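Ycf54 protein (PDB 3HZE) is of unproven function but, as in its photosynthetic relatives, probably assists the oxidative cyclase step of chlorophyll biosynthesis. Local coordinates at residues Ala47-Pro52 / Glu56-Cys61; Arg25-His30 / Gln73-Trp78; Arg29-Arg32 / Glu37-Phe40; Tyr5-Ser10 / Gln77-Arg82. One frame throughout, in Å; residues are numbered along the deposited sequence.

Contact 1 of 4, residues Ala47-Pro52 / Glu56-Cys61; sequences AFLEQP and EQKARC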
loop_
_atom_site.group_PDB
_atom_site.type_symbol
_atom_site.label_atom_id
_atom_site.label_comp_id
_atom_site.label_asym_id
_atom_site.label_seq_id
_atom_site.Cartn_x
_atom_site.Cartn_y
_atom_site.Cartn_z
ATOM N N ALA A 47 1.287 -9.045 4.252
ATOM C CA ALA A 47 1.363 -10.500 4.176
ATOM C C ALA A 47 1.487 -11.006 2.744
ATOM O O ALA A 47 2.187 -11.985 2.493
ATOM C CB ALA A 47 0.138 -11.127 4.841
ATOM N N PHE A 48 0.822 -10.340 1.803
ATOM C CA PHE A 48 0.873 -10.789 0.414
ATOM C C PHE A 48 2.288 -10.859 -0.155
ATOM O O PHE A 48 2.594 -11.723 -0.975
ATOM C CB PHE A 48 -0.033 -9.908 -0.473
ATOM C CG PHE A 48 0.563 -8.568 -0.856
ATOM C CD1 PHE A 48 1.492 -8.468 -1.894
ATOM C CD2 PHE A 48 0.169 -7.401 -0.198
ATOM C CE1 PHE A 48 2.016 -7.224 -2.273
ATOM C CE2 PHE A 48 0.688 -6.150 -0.567
ATOM C CZ PHE A 48 1.612 -6.062 -1.607
ATOM N N LEU A 49 3.153 -9.960 0.294
ATOM C CA LEU A 49 4.522 -9.910 -0.195
ATOM C C LEU A 49 5.317 -11.196 0.047
ATOM O O LEU A 49 6.372 -11.404 -0.558
ATOM C CB LEU A 49 5.244 -8.723 0.438
ATOM C CG LEU A 49 6.683 -8.432 0.004
ATOM C CD1 LEU A 49 6.742 -8.190 -1.503
ATOM C CD2 LEU A 49 7.183 -7.208 0.776
ATOM N N GLU A 50 4.809 -12.064 0.918
ATOM C CA GLU A 50 5.493 -13.321 1.226
ATOM C C GLU A 50 5.075 -14.462 0.305
ATOM O O GLU A 50 5.690 -15.525 0.312
ATOM C CB GLU A 50 5.238 -13.730 2.684
ATOM C CG GLU A 50 5.689 -12.705 3.712
ATOM C CD GLU A 50 7.142 -12.294 3.537
ATOM O OE1 GLU A 50 8.028 -13.169 3.628
ATOM O OE2 GLU A 50 7.401 -11.091 3.308
ATOM N N GLN A 51 4.026 -14.247 -0.480
ATOM C CA GLN A 51 3.551 -15.272 -1.400
ATOM C C GLN A 51 4.514 -15.393 -2.581
ATOM O O GLN A 51 5.180 -14.426 -2.958
ATOM C CB GLN A 51 2.140 -14.938 -1.904
ATOM C CG GLN A 51 1.061 -14.972 -0.829
ATOM C CD GLN A 51 -0.345 -14.929 -1.407
ATOM O OE1 GLN A 51 -1.321 -14.740 -0.682
ATOM N NE2 GLN A 51 -0.453 -15.113 -2.720
ATOM N N PRO A 52 4.594 -16.590 -3.180
ATOM C CA PRO A 52 5.474 -16.864 -4.318
ATOM C C PRO A 52 5.391 -15.889 -5.488
ATOM O O PRO A 52 6.416 -15.470 -6.020
ATOM C CB PRO A 52 5.079 -18.284 -4.718
ATOM C CG PRO A 52 4.726 -18.905 -3.401
ATOM C CD PRO A 52 3.890 -17.817 -2.763
ATOM N N GLU A 56 9.877 -11.567 -6.650
ATOM C CA GLU A 56 10.773 -10.589 -7.248
ATOM C C GLU A 56 10.717 -9.248 -6.519
ATOM O O GLU A 56 11.751 -8.661 -6.195
ATOM C CB GLU A 56 10.421 -10.407 -8.728
ATOM C CG GLU A 56 11.596 -10.014 -9.610
ATOM C CD GLU A 56 12.170 -8.660 -9.252
ATOM O OE1 GLU A 56 11.422 -7.662 -9.339
ATOM O OE2 GLU A 56 13.364 -8.594 -8.888
ATOM N N GLN A 57 9.509 -8.767 -6.248
ATOM C CA GLN A 57 9.356 -7.492 -5.559
ATOM C C GLN A 57 9.852 -7.571 -4.124
ATOM O O GLN A 57 10.384 -6.598 -3.593
ATOM C CB GLN A 57 7.897 -7.037 -5.594
ATOM C CG GLN A 57 7.377 -6.811 -7.007
ATOM C CD GLN A 57 6.183 -5.885 -7.045
ATOM O OE1 GLN A 57 5.264 -6.004 -6.235
ATOM N NE2 GLN A 57 6.176 -4.964 -8.003
ATOM N N LYS A 58 9.685 -8.726 -3.491
ATOM C CA LYS A 58 10.151 -8.881 -2.119
ATOM C C LYS A 58 11.665 -8.771 -2.088
ATOM O O LYS A 58 12.241 -8.228 -1.151
ATOM C CB LYS A 58 9.741 -10.235 -1.543
ATOM C CG LYS A 58 10.242 -10.448 -0.123
ATOM C CD LYS A 58 10.043 -11.875 0.345
ATOM C CE LYS A 58 10.626 -12.076 1.743
ATOM N NZ LYS A 58 10.548 -13.502 2.196
ATOM N N ALA A 59 12.313 -9.291 -3.123
ATOM C CA ALA A 59 13.768 -9.245 -3.201
ATOM C C ALA A 59 14.266 -7.823 -3.436
ATOM O O ALA A 59 15.268 -7.401 -2.858
ATOM C CB ALA A 59 14.251 -10.159 -4.326
ATOM N N ARG A 60 13.554 -7.085 -4.280
ATOM C CA ARG A 60 13.937 -5.719 -4.610
ATOM C C ARG A 60 13.643 -4.672 -3.538
ATOM O O ARG A 60 14.408 -3.723 -3.372
ATOM C CB ARG A 60 13.263 -5.289 -5.913
ATOM C CG ARG A 60 13.825 -5.945 -7.159
ATOM C CD ARG A 60 13.073 -5.469 -8.391
ATOM N NE ARG A 60 13.038 -4.012 -8.491
ATOM C CZ ARG A 60 12.435 -3.351 -9.475
ATOM N NH1 ARG A 60 11.817 -4.020 -10.440
ATOM N NH2 ARG A 60 12.448 -2.024 -9.498
ATOM N N CYS A 61 12.540 -4.833 -2.819
ATOM C CA CYS A 61 12.176 -3.852 -1.804
ATOM C C CYS A 61 12.884 -4.049 -0.471
ATOM O O CYS A 61 12.810 -5.120 0.122
ATOM C CB CYS A 61 10.659 -3.864 -1.586
ATOM S SG CYS A 61 10.067 -2.553 -0.483
#
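Lys58 reaches across to Glu50 and closes a salt bridge, NZ donating to OE1 at 2.9 Å. The ammonium meets the syn side of the carboxylate, 26° out of its plane. Next to this pair, Leu49 CD1 packs 3.5 Å from Lys58 CA and also approaches CB. The lysine is extended throughout, whereas Glu50 folds back at chi2 (-53°) to bring its carboxylate over. The two parts, a single 3-10 turn at 48-50 and the short helix 55-60, cover one face of the antiparallel sheet. Replacing Leu49 with an alanine would probably open a gap between the turn and the helix, leaving Lys58 CA and CB without their methyl partner. Leu49 also packs on Leu8 of strand 3-10. Beside it, the ring of Phe48 meets those of Tyr6 and Phe91, and the helix is tied to the sheet through Gln57, whose OE1 bonds to Tyr6 OH and whose NE2 bonds to Met88 O.

Contact 2 of 4, residues Arg25-His30 / Gln73-Trp78; sequences RERQRH and QQFIQW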
loop_
_atom_site.group_PDB
_atom_site.type_symbol
_atom_site.label_atom_id
_atom_site.label_comp_id
_atom_site.label_asym_id
_atom_site.label_seq_id
_atom_site.Cartn_x
_atom_site.Cartn_y
_atom_site.Cartn_z
ATOM N N ARG A 25 -4.880 11.316 5.645
ATOM C CA ARG A 25 -5.865 12.088 6.392
ATOM C C ARG A 25 -6.682 13.064 5.538
ATOM O O ARG A 25 -7.889 13.213 5.752
ATOM C CB ARG A 25 -5.187 12.811 7.565
ATOM C CG ARG A 25 -4.697 11.834 8.648
ATOM C CD ARG A 25 -4.570 12.497 10.011
ATOM N NE ARG A 25 -3.570 13.560 10.010
ATOM C CZ ARG A 25 -2.256 13.359 10.050
ATOM N NH1 ARG A 25 -1.770 12.124 10.103
ATOM N NH2 ARG A 25 -1.427 14.394 10.022
ATOM N N GLU A 26 -6.043 13.725 4.574
ATOM C CA GLU A 26 -6.782 14.643 3.709
ATOM C C GLU A 26 -7.747 13.837 2.847
ATOM O O GLU A 26 -8.887 14.247 2.632
ATOM C CB GLU A 26 -5.831 15.452 2.799
ATOM C CG GLU A 26 -5.009 16.509 3.534
ATOM C CD GLU A 26 -4.073 17.302 2.616
ATOM O OE1 GLU A 26 -3.154 17.967 3.147
ATOM O OE2 GLU A 26 -4.249 17.280 1.377
ATOM N N ARG A 27 -7.298 12.686 2.350
ATOM C CA ARG A 27 -8.167 11.859 1.506
ATOM C C ARG A 27 -9.321 11.272 2.307
ATOM O O ARG A 27 -10.446 11.175 1.807
ATOM C CB ARG A 27 -7.376 10.731 0.840
ATOM C CG ARG A 27 -8.111 10.104 -0.343
ATOM C CD ARG A 27 -7.230 9.100 -1.061
ATOM N NE ARG A 27 -7.911 8.416 -2.162
ATOM C CZ ARG A 27 -8.101 8.923 -3.377
ATOM N NH1 ARG A 27 -7.670 10.142 -3.678
ATOM N NH2 ARG A 27 -8.702 8.193 -4.306
ATOM N N GLN A 28 -9.041 10.866 3.544
ATOM C CA GLN A 28 -10.078 10.312 4.404
ATOM C C GLN A 28 -11.118 11.386 4.711
ATOM O O GLN A 28 -12.317 11.121 4.682
ATOM C CB GLN A 28 -9.471 9.775 5.706
ATOM C CG GLN A 28 -8.673 8.479 5.526
ATOM C CD GLN A 28 -8.013 8.014 6.815
ATOM O OE1 GLN A 28 -7.494 6.897 6.894
ATOM N NE2 GLN A 28 -8.020 8.872 7.827
ATOM N N ARG A 29 -10.659 12.604 4.990
ATOM C CA ARG A 29 -11.578 13.707 5.269
ATOM C C ARG A 29 -12.433 14.001 4.037
ATOM O O ARG A 29 -13.629 14.291 4.152
ATOM C CB ARG A 29 -10.808 14.971 5.658
ATOM C CG ARG A 29 -10.064 14.889 6.989
ATOM C CD ARG A 29 -9.240 16.165 7.219
ATOM N NE ARG A 29 -8.214 15.986 8.247
ATOM C CZ ARG A 29 -6.985 16.491 8.171
ATOM N NH1 ARG A 29 -6.623 17.203 7.114
ATOM N NH2 ARG A 29 -6.115 16.283 9.148
ATOM N N HIS A 30 -11.816 13.932 2.861
ATOM C CA HIS A 30 -12.535 14.181 1.618
ATOM C C HIS A 30 -13.614 13.114 1.385
ATOM O O HIS A 30 -14.729 13.432 0.969
ATOM C CB HIS A 30 -11.549 14.217 0.445
ATOM C CG HIS A 30 -12.205 14.187 -0.900
ATOM N ND1 HIS A 30 -13.065 15.173 -1.334
ATOM C CD2 HIS A 30 -12.127 13.287 -1.910
ATOM C CE1 HIS A 30 -13.487 14.884 -2.551
ATOM N NE2 HIS A 30 -12.932 13.744 -2.925
ATOM N N GLN A 73 -7.435 2.202 -8.867
ATOM C CA GLN A 73 -6.153 2.171 -9.555
ATOM C C GLN A 73 -5.514 3.534 -9.797
ATOM O O GLN A 73 -4.295 3.662 -9.715
ATOM C CB GLN A 73 -6.284 1.418 -10.883
ATOM C CG GLN A 73 -5.018 1.411 -11.724
ATOM C CD GLN A 73 -5.121 0.482 -12.916
ATOM O OE1 GLN A 73 -6.173 0.381 -13.551
ATOM N NE2 GLN A 73 -4.025 -0.195 -13.233
ATOM N N GLN A 74 -6.319 4.553 -10.091
ATOM C CA GLN A 74 -5.759 5.877 -10.344
ATOM C C GLN A 74 -5.060 6.465 -9.131
ATOM O O GLN A 74 -4.065 7.167 -9.278
ATOM C CB GLN A 74 -6.846 6.833 -10.843
ATOM C CG GLN A 74 -7.210 6.606 -12.312
ATOM C CD GLN A 74 -7.611 5.169 -12.598
ATOM O OE1 GLN A 74 -8.588 4.660 -12.039
ATOM N NE2 GLN A 74 -6.858 4.504 -13.473
ATOM N N PHE A 75 -5.577 6.184 -7.938
ATOM C CA PHE A 75 -4.957 6.696 -6.722
ATOM C C PHE A 75 -3.556 6.109 -6.593
ATOM O O PHE A 75 -2.611 6.803 -6.218
ATOM C CB PHE A 75 -5.793 6.316 -5.501
ATOM C CG PHE A 75 -5.160 6.692 -4.198
ATOM C CD1 PHE A 75 -4.795 8.011 -3.936
ATOM C CD2 PHE A 75 -4.910 5.725 -3.236
ATOM C CE1 PHE A 75 -4.185 8.358 -2.724
ATOM C CE2 PHE A 75 -4.300 6.062 -2.018
ATOM C CZ PHE A 75 -3.939 7.380 -1.766
ATOM N N ILE A 76 -3.431 4.822 -6.905
ATOM C CA ILE A 76 -2.146 4.142 -6.826
ATOM C C ILE A 76 -1.207 4.686 -7.895
ATOM O O ILE A 76 -0.021 4.897 -7.637
ATOM C CB ILE A 76 -2.327 2.613 -6.990
ATOM C CG1 ILE A 76 -3.131 2.072 -5.804
ATOM C CG2 ILE A 76 -0.987 1.919 -7.086
ATOM C CD1 ILE A 76 -2.483 2.348 -4.428
ATOM N N GLN A 77 -1.730 4.915 -9.098
ATOM C CA GLN A 77 -0.900 5.458 -10.168
ATOM C C GLN A 77 -0.445 6.862 -9.771
ATOM O O GLN A 77 0.668 7.274 -10.080
ATOM C CB GLN A 77 -1.680 5.523 -11.490
ATOM C CG GLN A 77 -2.171 4.174 -11.995
ATOM C CD GLN A 77 -3.018 4.296 -13.254
ATOM O OE1 GLN A 77 -3.907 5.147 -13.337
ATOM N NE2 GLN A 77 -2.757 3.434 -14.233
ATOM N N TRP A 78 -1.313 7.596 -9.085
ATOM C CA TRP A 78 -0.968 8.939 -8.643
ATOM C C TRP A 78 0.186 8.873 -7.632
ATOM O O TRP A 78 1.135 9.663 -7.701
ATOM C CB TRP A 78 -2.187 9.612 -8.016
ATOM C CG TRP A 78 -1.888 10.938 -7.408
ATOM C CD1 TRP A 78 -1.780 12.137 -8.050
ATOM C CD2 TRP A 78 -1.635 11.197 -6.023
ATOM N NE1 TRP A 78 -1.474 13.130 -7.150
ATOM C CE2 TRP A 78 -1.381 12.580 -5.898
ATOM C CE3 TRP A 78 -1.600 10.391 -4.873
ATOM C CZ2 TRP A 78 -1.096 13.180 -4.666
ATOM C CZ3 TRP A 78 -1.318 10.986 -3.649
ATOM C CH2 TRP A 78 -1.070 12.369 -3.555
#
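The guanidinium of Arg27 lies flat on the ring of Phe75, the planes 14° apart and the centres 4.0 Å apart. This stacked cation-pi pair spans two helices, 21-34 and 73-83, of an alpha+beta fold built on an antiparallel sheet. The side chains point opposite ways along the stack: Arg27 enters over the CZ and CE1 end of the ring, and its NH2 finishes near Phe75 CB, at 3.7 Å. With CG anti to the backbone N (chi1 -163°) and the chain extended as far as NE, Arg27 carries its charge across the 10.2 Å between Arg27 CA and Phe75 CA. No hydrogen bond joins the two segments; the stack and the CH-pi contact carry the pairing. Arg27 makes a second cation-pi contact with Phe40, while Phe75 packs inward on Ile68 and Ser70 of strand 65-70. The charge sits off-centre, with Arg27 CZ closest to Phe75 CD1 at 3.5 Å, whereas the CD methylene lies over the ring face, 3.9 Å from the centroid.

Contact 3 of 4, residues Arg29-Arg32 / Glu37-Phe40; sequences RHYR and EIDF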
loop_
_atom_site.group_PDB
_atom_site.type_symbol
_atom_site.label_atom_id
_atom_site.label_comp_id
_atom_site.label_asym_id
_atom_site.label_seq_id
_atom_site.Cartn_x
_atom_site.Cartn_y
_atom_site.Cartn_z
ATOM N N ARG A 29 -10.659 12.604 4.990
ATOM C CA ARG A 29 -11.578 13.707 5.269
ATOM C C ARG A 29 -12.433 14.001 4.037
ATOM O O ARG A 29 -13.629 14.291 4.152
ATOM C CB ARG A 29 -10.808 14.971 5.658
ATOM C CG ARG A 29 -10.064 14.889 6.989
ATOM C CD ARG A 29 -9.240 16.165 7.219
ATOM N NE ARG A 29 -8.214 15.986 8.247
ATOM C CZ ARG A 29 -6.985 16.491 8.171
ATOM N NH1 ARG A 29 -6.623 17.203 7.114
ATOM N NH2 ARG A 29 -6.115 16.283 9.148
ATOM N N HIS A 30 -11.816 13.932 2.861
ATOM C CA HIS A 30 -12.535 14.181 1.618
ATOM C C HIS A 30 -13.614 13.114 1.385
ATOM O O HIS A 30 -14.729 13.432 0.969
ATOM C CB HIS A 30 -11.549 14.217 0.445
ATOM C CG HIS A 30 -12.205 14.187 -0.900
ATOM N ND1 HIS A 30 -13.065 15.173 -1.334
ATOM C CD2 HIS A 30 -12.127 13.287 -1.910
ATOM C CE1 HIS A 30 -13.487 14.884 -2.551
ATOM N NE2 HIS A 30 -12.932 13.744 -2.925
ATOM N N TYR A 31 -13.283 11.853 1.647
ATOM C CA TYR A 31 -14.245 10.757 1.473
ATOM C C TYR A 31 -15.401 10.901 2.456
ATOM O O TYR A 31 -16.554 10.633 2.115
ATOM C CB TYR A 31 -13.572 9.395 1.690
ATOM C CG TYR A 31 -12.962 8.784 0.445
ATOM C CD1 TYR A 31 -12.103 9.518 -0.371
ATOM C CD2 TYR A 31 -13.224 7.460 0.098
ATOM C CE1 TYR A 31 -11.515 8.949 -1.498
ATOM C CE2 TYR A 31 -12.636 6.875 -1.037
ATOM C CZ TYR A 31 -11.783 7.628 -1.827
ATOM O OH TYR A 31 -11.182 7.059 -2.935
ATOM N N ARG A 32 -15.087 11.299 3.681
ATOM C CA ARG A 32 -16.114 11.482 4.691
ATOM C C ARG A 32 -17.087 12.576 4.266
ATOM O O ARG A 32 -18.299 12.408 4.378
ATOM C CB ARG A 32 -15.479 11.838 6.037
ATOM C CG ARG A 32 -15.180 10.645 6.931
ATOM C CD ARG A 32 -14.279 9.619 6.256
ATOM N NE ARG A 32 -14.012 8.473 7.125
ATOM C CZ ARG A 32 -13.322 8.537 8.261
ATOM N NH1 ARG A 32 -12.823 9.695 8.673
ATOM N NH2 ARG A 32 -13.129 7.440 8.986
ATOM N N GLU A 37 -17.123 5.505 0.782
ATOM C CA GLU A 37 -16.467 4.471 1.583
ATOM C C GLU A 37 -14.958 4.462 1.332
ATOM O O GLU A 37 -14.514 4.465 0.183
ATOM C CB GLU A 37 -17.042 3.093 1.239
ATOM C CG GLU A 37 -16.367 1.947 1.985
ATOM C CD GLU A 37 -16.873 0.586 1.547
ATOM O OE1 GLU A 37 -16.846 0.307 0.327
ATOM O OE2 GLU A 37 -17.289 -0.207 2.418
ATOM N N ILE A 38 -14.173 4.449 2.403
ATOM C CA ILE A 38 -12.713 4.424 2.266
ATOM C C ILE A 38 -12.296 3.179 1.488
ATOM O O ILE A 38 -12.676 2.068 1.853
ATOM C CB ILE A 38 -12.008 4.373 3.645
ATOM C CG1 ILE A 38 -12.394 5.594 4.487
ATOM C CG2 ILE A 38 -10.500 4.313 3.455
ATOM C CD1 ILE A 38 -12.094 6.901 3.822
ATOM N N ASP A 39 -11.523 3.361 0.419
ATOM C CA ASP A 39 -11.057 2.227 -0.372
ATOM C C ASP A 39 -9.545 2.239 -0.581
ATOM O O ASP A 39 -9.044 1.734 -1.581
ATOM C CB ASP A 39 -11.762 2.189 -1.731
ATOM C CG ASP A 39 -11.540 3.456 -2.534
ATOM O OD1 ASP A 39 -10.827 4.357 -2.046
ATOM O OD2 ASP A 39 -12.080 3.550 -3.652
ATOM N N PHE A 40 -8.829 2.846 0.359
ATOM C CA PHE A 40 -7.372 2.908 0.308
ATOM C C PHE A 40 -6.917 2.646 1.736
ATOM O O PHE A 40 -7.545 3.125 2.684
ATOM C CB PHE A 40 -6.891 4.282 -0.167
ATOM C CG PHE A 40 -7.510 5.434 0.571
ATOM C CD1 PHE A 40 -8.794 5.880 0.250
ATOM C CD2 PHE A 40 -6.816 6.070 1.596
ATOM C CE1 PHE A 40 -9.370 6.945 0.948
ATOM C CE2 PHE A 40 -7.385 7.129 2.294
ATOM C CZ PHE A 40 -8.658 7.566 1.972
HETATM O O HOH W 1 -12.665 5.426 -5.365
#
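Over one face of the Tyr31 ring stands the edge of Phe40, a T-shaped pair with centroids 5.0 Å apart and planes at 75°; Phe40 CE1 sits over the tyrosine ring's middle. At the rim of Tyr31, near its plane, comes the carbonyl oxygen of Glu37, 3.3 Å from CD2. Ile38 lays CG2 over one face of Phe40, offset toward its rim, and sends CD1 to Tyr31 CB, 3.6 Å away. This packing fastens the last part of helix 21-34 to the connection leading into strand 40-44, an edge strand. Tyr31 OH donates to Asp39 OD1 at 2.9 Å, on the syn side and 21° out of the carboxylate plane. Asp39 CG, flanked by its own N and C (chi1 59°), turns the carboxylate back to the phenol. A water donates to Asp39 OD2 at 2.6 Å and, over a longer 3.3 Å, to Tyr31 OH. The hydroxyl is thus donor and acceptor at once, and with both carboxylate oxygens engaged their rotation is likely to be restrained.

Contact 4 of 4, residues Tyr5-Ser10 / Gln77-Arg82; sequences YYILAS and QWLKLR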
loop_
_atom_site.group_PDB
_atom_site.type_symbol
_atom_site.label_atom_id
_atom_site.label_comp_id
_atom_site.label_asym_id
_atom_site.label_seq_id
_atom_site.Cartn_x
_atom_site.Cartn_y
_atom_site.Cartn_z
ATOM N N TYR A 5 -4.837 -2.740 -6.129
ATOM C CA TYR A 5 -3.647 -2.122 -6.707
ATOM C C TYR A 5 -2.803 -1.644 -5.535
ATOM O O TYR A 5 -3.342 -1.308 -4.475
ATOM C CB TYR A 5 -4.052 -0.945 -7.592
ATOM C CG TYR A 5 -5.025 -1.338 -8.678
ATOM C CD1 TYR A 5 -4.575 -1.875 -9.882
ATOM C CD2 TYR A 5 -6.400 -1.220 -8.483
ATOM C CE1 TYR A 5 -5.475 -2.288 -10.872
ATOM C CE2 TYR A 5 -7.312 -1.634 -9.463
ATOM C CZ TYR A 5 -6.840 -2.166 -10.655
ATOM O OH TYR A 5 -7.733 -2.576 -11.624
ATOM N N TYR A 6 -1.487 -1.596 -5.701
ATOM C CA TYR A 6 -0.659 -1.181 -4.575
ATOM C C TYR A 6 0.698 -0.625 -4.947
ATOM O O TYR A 6 1.226 -0.907 -6.020
ATOM C CB TYR A 6 -0.431 -2.385 -3.656
ATOM C CG TYR A 6 0.442 -3.450 -4.301
ATOM C CD1 TYR A 6 1.830 -3.330 -4.318
ATOM C CD2 TYR A 6 -0.130 -4.539 -4.958
ATOM C CE1 TYR A 6 2.631 -4.274 -4.984
ATOM C CE2 TYR A 6 0.656 -5.483 -5.620
ATOM C CZ TYR A 6 2.033 -5.342 -5.630
ATOM O OH TYR A 6 2.799 -6.273 -6.289
ATOM N N ILE A 7 1.258 0.177 -4.048
ATOM C CA ILE A 7 2.612 0.660 -4.228
ATOM C C ILE A 7 3.325 0.015 -3.035
ATOM O O ILE A 7 2.730 -0.160 -1.969
ATOM C CB ILE A 7 2.762 2.196 -4.145
ATOM C CG1 ILE A 7 2.126 2.730 -2.865
ATOM C CG2 ILE A 7 2.202 2.836 -5.409
ATOM C CD1 ILE A 7 2.624 4.114 -2.478
ATOM N N LEU A 8 4.577 -0.367 -3.222
ATOM C CA LEU A 8 5.337 -0.992 -2.154
ATOM C C LEU A 8 6.652 -0.248 -1.962
ATOM O O LEU A 8 7.312 0.090 -2.933
ATOM C CB LEU A 8 5.617 -2.457 -2.514
ATOM C CG LEU A 8 6.511 -3.290 -1.596
ATOM C CD1 LEU A 8 5.804 -3.537 -0.261
ATOM C CD2 LEU A 8 6.826 -4.622 -2.292
ATOM N N ALA A 9 7.023 0.025 -0.715
ATOM C CA ALA A 9 8.283 0.714 -0.441
ATOM C C ALA A 9 8.761 0.418 0.971
ATOM O O ALA A 9 7.988 -0.045 1.820
ATOM C CB ALA A 9 8.110 2.222 -0.621
ATOM N N SER A 10 10.031 0.708 1.231
ATOM C CA SER A 10 10.591 0.478 2.554
ATOM C C SER A 10 9.953 1.477 3.512
ATOM O O SER A 10 9.553 2.572 3.103
ATOM C CB SER A 10 12.111 0.683 2.529
ATOM O OG SER A 10 12.430 2.039 2.269
ATOM N N GLN A 77 -1.730 4.915 -9.098
ATOM C CA GLN A 77 -0.900 5.458 -10.168
ATOM C C GLN A 77 -0.445 6.862 -9.771
ATOM O O GLN A 77 0.668 7.274 -10.080
ATOM C CB GLN A 77 -1.680 5.523 -11.490
ATOM C CG GLN A 77 -2.171 4.174 -11.995
ATOM C CD GLN A 77 -3.018 4.296 -13.254
ATOM O OE1 GLN A 77 -3.907 5.147 -13.337
ATOM N NE2 GLN A 77 -2.757 3.434 -14.233
ATOM N N TRP A 78 -1.313 7.596 -9.085
ATOM C CA TRP A 78 -0.968 8.939 -8.643
ATOM C C TRP A 78 0.186 8.873 -7.632
ATOM O O TRP A 78 1.135 9.663 -7.701
ATOM C CB TRP A 78 -2.187 9.612 -8.016
ATOM C CG TRP A 78 -1.888 10.938 -7.408
ATOM C CD1 TRP A 78 -1.780 12.137 -8.050
ATOM C CD2 TRP A 78 -1.635 11.197 -6.023
ATOM N NE1 TRP A 78 -1.474 13.130 -7.150
ATOM C CE2 TRP A 78 -1.381 12.580 -5.898
ATOM C CE3 TRP A 78 -1.600 10.391 -4.873
ATOM C CZ2 TRP A 78 -1.096 13.180 -4.666
ATOM C CZ3 TRP A 78 -1.318 10.986 -3.649
ATOM C CH2 TRP A 78 -1.070 12.369 -3.555
ATOM N N LEU A 79 0.106 7.930 -6.695
ATOM C CA LEU A 79 1.165 7.771 -5.691
ATOM C C LEU A 79 2.506 7.455 -6.361
ATOM O O LEU A 79 3.540 7.976 -5.961
ATOM C CB LEU A 79 0.803 6.654 -4.698
ATOM C CG LEU A 79 -0.182 7.014 -3.576
ATOM C CD1 LEU A 79 -0.553 5.759 -2.790
ATOM C CD2 LEU A 79 0.452 8.046 -2.646
ATOM N N LYS A 80 2.482 6.602 -7.381
ATOM C CA LYS A 80 3.706 6.239 -8.089
ATOM C C LYS A 80 4.288 7.488 -8.766
ATOM O O LYS A 80 5.497 7.714 -8.730
ATOM C CB LYS A 80 3.408 5.153 -9.125
ATOM C CG LYS A 80 4.608 4.271 -9.493
ATOM C CD LYS A 80 5.677 5.035 -10.234
ATOM C CE LYS A 80 6.890 4.148 -10.524
ATOM N NZ LYS A 80 8.016 4.930 -11.121
ATOM N N LEU A 81 3.427 8.298 -9.379
ATOM C CA LEU A 81 3.874 9.530 -10.032
ATOM C C LEU A 81 4.512 10.469 -9.011
ATOM O O LEU A 81 5.565 11.054 -9.257
ATOM C CB LEU A 81 2.698 10.265 -10.684
ATOM C CG LEU A 81 2.209 9.885 -12.081
ATOM C CD1 LEU A 81 1.054 10.820 -12.470
ATOM C CD2 LEU A 81 3.357 10.009 -13.087
ATOM N N ARG A 82 3.858 10.612 -7.863
ATOM C CA ARG A 82 4.351 11.483 -6.804
ATOM C C ARG A 82 5.623 10.992 -6.098
ATOM O O ARG A 82 6.565 11.764 -5.921
ATOM C CB ARG A 82 3.249 11.705 -5.753
ATOM C CG ARG A 82 2.059 12.555 -6.219
ATOM C CD ARG A 82 2.380 14.047 -6.141
ATOM N NE ARG A 82 3.008 14.359 -4.862
ATOM C CZ ARG A 82 4.166 14.994 -4.733
ATOM N NH1 ARG A 82 4.820 15.406 -5.812
ATOM N NH2 ARG A 82 4.694 15.178 -3.525
#
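The contact between Ile7 and Leu79 is apolar, with no hydrogen bond crossing between strand and helix. The two side chains meet at about a right angle, and their methyls do most of the touching: Ile7 CD1 lies 3.6 Å from Leu79 CD1 and 3.8 Å from Leu79 CB. With chi1 at 52°, Ile7 CG1 sits over its own backbone, which lets CD1 reach Leu79 while CG2 faces the helix backbone. Against that backbone the packing is looser, with Ile7 CG2 at 4.3 Å from Lys80 N. An alanine in place of Ile7 is likely to leave a gap between strand and helix, with Leu79 CD1 missing its methyl neighbour. Backbone hydrogen bonds stay within the helix (Leu81 N to Gln77 O) and within the sheet (Ile7 with Ile68 of strand 65-70). Helix 73-83 thus packs on one face of the sheet, Ile76 and Leu83 also touching Ile7 and Leu79 also reaching Ile68, with strand 3-10 held between strands 65-70 and 87-92.

In the fold
Contact 4 is the buried one, about 7 Å from the chain's centre, and it is purely apolar. The other three lie farther out, are partly buried and bring in charged or polar groups. Contacts 2 and 4 share helix 73-83, and contacts 2 and 3 share helix 21-34; Phe40 of contact 3 packs on both Arg27 and Phe75, so the aromatic and cation-pi packing of the two contacts is continuous, with centres about 8 Å apart. Contact 1 lies on the opposite side of the centre from contacts 2 and 3. It meets contact 4 through strand 3-10, where Leu8 and Tyr6 face it and Ile7 faces helix 73-83, so the sheet is covered on both faces.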